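GH127 beta-L-arabinofuranoside (Geobacillus stearothermophilus, PDB 4QK0) probably hydrolyses terminal beta-L-arabinofuranosyl residues from arabinose-containing sugars, as a glycoside hydrolase of family GH127. Local coordinates at residues R131-A144 with M167-G179. Sequence-based numbering, arbitrary orientation.
Sequences RWMNLRDNHELYCA and MCKYADYIGTVFG
The hydroxyl of Tyr173 meets two neighbours from the loop: Trp132 NE1 donates to Tyr173 OH at 3.0 Å, nearly straight (164°) and in the indole plane, while the Arg131 guanidinium lays one face over the same oxygen. That face-on approach gives no hydrogen bond from Arg131, whose NH2 instead forms a salt bridge with Asp116. The indole is clamped on both faces. Glu140 OE1, which takes the Trp132 backbone N-H on its syn lone pair and is also hydrogen-bonded to Tyr118 OH, lies over one face; on the other, Val177 CG1 makes a CH-pi contact 4.0 Å from the five-membered ring centroid, and the edge of Phe178 points at the face of the six-membered ring (planes at 88°), a T-shaped pair. With CG anti to its carbonyl carbon (chi1 -67°), Phe178 also reaches Leu135 and Leu141. Were Trp132 an alanine, Tyr173 OH would probably lose its N-H donor and the edge of Phe178 the ring face it packs on. Farther along, Ala144 CB sits 3.6 Å from Tyr170 CE2, and a water links Tyr170 OH to Glu140 O. The contact lays the loop before helix 140-158, and that helix's first turn, against the C-terminal part of helix 162-177, segments 140-144 and 167-177 running roughly antiparallel, with helix 208-220 packing on Leu141 and Ile174.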
# COMPACT_ATOMS: atom_id res chain seq x y z
N ARG A 131 37.02 10.97 -7.87
CA ARG A 131 36.09 12.05 -7.86
C ARG A 131 35.42 12.30 -9.21
O ARG A 131 35.94 11.99 -10.29
CB ARG A 131 36.68 13.33 -7.30
CG ARG A 131 37.80 13.97 -8.12
CD ARG A 131 38.46 15.08 -7.33
NE ARG A 131 39.53 15.69 -8.10
CZ ARG A 131 40.24 16.77 -7.76
NH1 ARG A 131 40.02 17.45 -6.65
NH2 ARG A 131 41.18 17.21 -8.60
N TRP A 132 34.18 12.75 -9.11
CA TRP A 132 33.39 13.07 -10.28
C TRP A 132 33.06 11.91 -11.22
O TRP A 132 32.75 12.14 -12.37
CB TRP A 132 34.09 14.17 -11.10
CG TRP A 132 34.59 15.42 -10.36
CD1 TRP A 132 35.81 16.01 -10.51
CD2 TRP A 132 33.85 16.25 -9.44
NE1 TRP A 132 35.89 17.17 -9.72
CE2 TRP A 132 34.69 17.34 -9.08
CE3 TRP A 132 32.57 16.18 -8.89
CZ2 TRP A 132 34.27 18.34 -8.19
CZ3 TRP A 132 32.15 17.18 -8.00
CH2 TRP A 132 33.01 18.23 -7.64
N MSE A 133 33.12 10.68 -10.76
CA MSE A 133 32.80 9.54 -11.62
C MSE A 133 31.40 8.98 -11.37
O MSE A 133 30.92 8.15 -12.12
CB MSE A 133 33.86 8.45 -11.48
CG MSE A 133 35.26 8.90 -11.93
SE MSE A 133 35.43 9.33 -13.85
CE MSE A 133 35.78 11.26 -13.90
N ASN A 134 30.74 9.42 -10.30
CA ASN A 134 29.37 9.00 -10.00
C ASN A 134 28.55 10.10 -9.36
O ASN A 134 28.20 10.10 -8.18
CB ASN A 134 29.32 7.73 -9.13
CG ASN A 134 27.93 7.10 -9.13
OD1 ASN A 134 26.93 7.74 -9.48
ND2 ASN A 134 27.86 5.84 -8.73
N LEU A 135 28.20 11.04 -10.23
CA LEU A 135 27.33 12.16 -9.86
C LEU A 135 25.91 11.71 -9.66
O LEU A 135 25.15 12.36 -8.94
CB LEU A 135 27.38 13.24 -10.97
CG LEU A 135 28.55 14.26 -10.94
CD1 LEU A 135 28.43 15.14 -9.73
CD2 LEU A 135 29.91 13.57 -10.94
N ARG A 136 25.51 10.65 -10.33
CA ARG A 136 24.13 10.14 -10.20
C ARG A 136 23.83 9.76 -8.75
O ARG A 136 22.77 10.08 -8.25
CB ARG A 136 23.91 8.91 -11.08
CG ARG A 136 22.44 8.53 -11.17
CD ARG A 136 22.26 7.15 -11.79
NE ARG A 136 22.86 6.14 -10.96
CZ ARG A 136 23.17 4.91 -11.35
NH1 ARG A 136 22.92 4.53 -12.59
NH2 ARG A 136 23.77 4.06 -10.48
N ASP A 137 24.81 9.16 -8.07
CA ASP A 137 24.58 8.61 -6.74
C ASP A 137 25.37 9.24 -5.61
O ASP A 137 24.88 9.24 -4.49
CB ASP A 137 24.95 7.11 -6.69
CG ASP A 137 24.17 6.28 -7.71
OD1 ASP A 137 23.03 6.66 -8.08
OD2 ASP A 137 24.71 5.25 -8.14
N ASN A 138 26.58 9.73 -5.86
CA ASN A 138 27.44 10.04 -4.71
C ASN A 138 27.45 11.49 -4.16
O ASN A 138 28.25 11.79 -3.28
CB ASN A 138 28.81 9.52 -4.94
CG ASN A 138 28.85 8.01 -4.99
OD1 ASN A 138 27.86 7.35 -4.74
ND2 ASN A 138 29.98 7.47 -5.33
N HIS A 139 26.52 12.34 -4.60
CA HIS A 139 26.14 13.56 -3.85
C HIS A 139 27.25 14.63 -3.64
O HIS A 139 27.15 15.46 -2.77
CB HIS A 139 25.60 13.18 -2.48
CG HIS A 139 24.24 12.57 -2.50
ND1 HIS A 139 23.99 11.36 -3.11
CD2 HIS A 139 23.09 12.94 -1.89
CE1 HIS A 139 22.73 11.02 -2.88
NE2 HIS A 139 22.16 11.98 -2.18
N GLU A 140 28.29 14.57 -4.45
CA GLU A 140 29.42 15.50 -4.35
C GLU A 140 28.95 16.94 -4.42
O GLU A 140 29.27 17.77 -3.54
CB GLU A 140 30.44 15.23 -5.44
CG GLU A 140 31.36 14.06 -5.18
CD GLU A 140 32.14 13.65 -6.45
OE1 GLU A 140 33.41 13.80 -6.47
OE2 GLU A 140 31.48 13.16 -7.40
N LEU A 141 28.17 17.26 -5.46
CA LEU A 141 27.67 18.63 -5.63
C LEU A 141 26.62 18.98 -4.57
O LEU A 141 26.54 20.11 -4.11
CB LEU A 141 27.11 18.85 -7.04
CG LEU A 141 28.13 18.66 -8.12
CD1 LEU A 141 27.49 18.86 -9.47
CD2 LEU A 141 29.34 19.59 -7.97
N TYR A 142 25.81 17.99 -4.21
CA TYR A 142 24.86 18.15 -3.13
C TYR A 142 25.56 18.55 -1.85
O TYR A 142 25.13 19.50 -1.16
CB TYR A 142 24.08 16.82 -2.96
CG TYR A 142 23.19 16.69 -1.76
CD1 TYR A 142 23.70 16.22 -0.58
CD2 TYR A 142 21.84 16.98 -1.83
CE1 TYR A 142 22.87 16.08 0.54
CE2 TYR A 142 21.02 16.83 -0.73
CZ TYR A 142 21.56 16.37 0.45
OH TYR A 142 20.74 16.22 1.51
N CYS A 143 26.61 17.84 -1.48
CA CYS A 143 27.36 18.24 -0.26
C CYS A 143 27.99 19.63 -0.41
O CYS A 143 27.93 20.43 0.50
CB CYS A 143 28.44 17.20 0.11
SG CYS A 143 27.74 15.61 0.66
N ALA A 144 28.55 19.90 -1.58
CA ALA A 144 29.14 21.22 -1.85
C ALA A 144 28.09 22.30 -1.71
O ALA A 144 28.30 23.31 -1.04
CB ALA A 144 29.74 21.25 -3.22
N MSE A 167 34.52 28.14 0.59
CA MSE A 167 33.50 27.63 -0.30
C MSE A 167 33.54 28.26 -1.69
O MSE A 167 33.15 27.62 -2.66
CB MSE A 167 32.14 27.73 0.38
CG MSE A 167 32.06 26.81 1.62
SE MSE A 167 32.79 25.00 1.32
CE MSE A 167 31.68 24.55 -0.21
N CYS A 168 34.01 29.51 -1.80
CA CYS A 168 34.21 30.13 -3.13
C CYS A 168 35.29 29.44 -3.88
O CYS A 168 35.21 29.32 -5.11
CB CYS A 168 34.54 31.63 -3.02
SG CYS A 168 33.14 32.69 -2.63
N LYS A 169 36.32 28.97 -3.18
CA LYS A 169 37.37 28.20 -3.85
C LYS A 169 36.80 26.91 -4.42
O LYS A 169 37.10 26.54 -5.55
CB LYS A 169 38.54 27.85 -2.91
CG LYS A 169 39.58 28.94 -2.80
CD LYS A 169 40.60 28.70 -1.67
CE LYS A 169 41.88 28.09 -2.18
NZ LYS A 169 41.69 26.72 -2.75
N TYR A 170 35.96 26.23 -3.66
CA TYR A 170 35.35 24.99 -4.15
C TYR A 170 34.38 25.33 -5.30
O TYR A 170 34.45 24.73 -6.37
CB TYR A 170 34.65 24.26 -2.99
CG TYR A 170 34.21 22.84 -3.23
CD1 TYR A 170 34.48 22.19 -4.40
CD2 TYR A 170 33.57 22.13 -2.23
CE1 TYR A 170 34.08 20.88 -4.61
CE2 TYR A 170 33.18 20.80 -2.39
CZ TYR A 170 33.43 20.18 -3.58
OH TYR A 170 33.06 18.88 -3.77
N ALA A 171 33.54 26.34 -5.11
CA ALA A 171 32.58 26.74 -6.19
C ALA A 171 33.32 27.08 -7.51
O ALA A 171 32.93 26.67 -8.61
CB ALA A 171 31.75 27.91 -5.73
N ASP A 172 34.44 27.79 -7.39
CA ASP A 172 35.26 28.09 -8.58
C ASP A 172 35.80 26.83 -9.20
O ASP A 172 35.76 26.68 -10.43
CB ASP A 172 36.46 29.03 -8.24
CG ASP A 172 36.02 30.39 -7.71
OD1 ASP A 172 34.88 30.83 -7.96
OD2 ASP A 172 36.83 30.99 -6.97
N TYR A 173 36.32 25.92 -8.37
CA TYR A 173 36.83 24.65 -8.90
C TYR A 173 35.71 23.91 -9.63
O TYR A 173 35.88 23.44 -10.78
CB TYR A 173 37.44 23.79 -7.79
CG TYR A 173 37.82 22.41 -8.26
CD1 TYR A 173 38.65 22.23 -9.34
CD2 TYR A 173 37.26 21.26 -7.65
CE1 TYR A 173 38.94 20.95 -9.81
CE2 TYR A 173 37.53 19.98 -8.11
CZ TYR A 173 38.33 19.81 -9.17
OH TYR A 173 38.60 18.53 -9.61
N ILE A 174 34.53 23.85 -9.00
CA ILE A 174 33.40 23.16 -9.63
C ILE A 174 33.08 23.76 -11.03
O ILE A 174 32.78 23.06 -11.97
CB ILE A 174 32.17 23.24 -8.71
CG1 ILE A 174 32.37 22.32 -7.49
CG2 ILE A 174 30.87 22.90 -9.47
CD1 ILE A 174 31.37 22.59 -6.41
N GLY A 175 33.18 25.07 -11.11
CA GLY A 175 33.01 25.82 -12.36
C GLY A 175 34.00 25.46 -13.44
O GLY A 175 33.67 25.48 -14.60
N THR A 176 35.23 25.08 -13.06
CA THR A 176 36.17 24.62 -14.06
C THR A 176 35.84 23.23 -14.52
O THR A 176 36.11 22.88 -15.66
CB THR A 176 37.65 24.66 -13.59
OG1 THR A 176 37.88 23.73 -12.52
CG2 THR A 176 38.06 26.10 -13.11
N VAL A 177 35.31 22.42 -13.62
CA VAL A 177 35.11 21.01 -13.93
C VAL A 177 33.85 20.78 -14.76
O VAL A 177 33.87 19.98 -15.70
CB VAL A 177 34.98 20.20 -12.66
CG1 VAL A 177 34.54 18.79 -12.98
CG2 VAL A 177 36.31 20.17 -11.95
N PHE A 178 32.78 21.46 -14.41
CA PHE A 178 31.49 21.20 -15.08
C PHE A 178 31.07 22.27 -16.09
O PHE A 178 31.08 23.47 -15.79
CB PHE A 178 30.38 21.06 -14.03
CG PHE A 178 30.56 19.83 -13.19
CD1 PHE A 178 30.09 18.63 -13.63
CD2 PHE A 178 31.28 19.90 -12.02
CE1 PHE A 178 30.28 17.49 -12.88
CE2 PHE A 178 31.47 18.77 -11.25
CZ PHE A 178 30.98 17.56 -11.68
N GLY A 179 30.65 21.81 -17.26
CA GLY A 179 30.13 22.74 -18.25
C GLY A 179 30.13 22.13 -19.63
O GLY A 179 30.37 20.93 -19.77
O HOH W 1 31.59 17.54 -2.13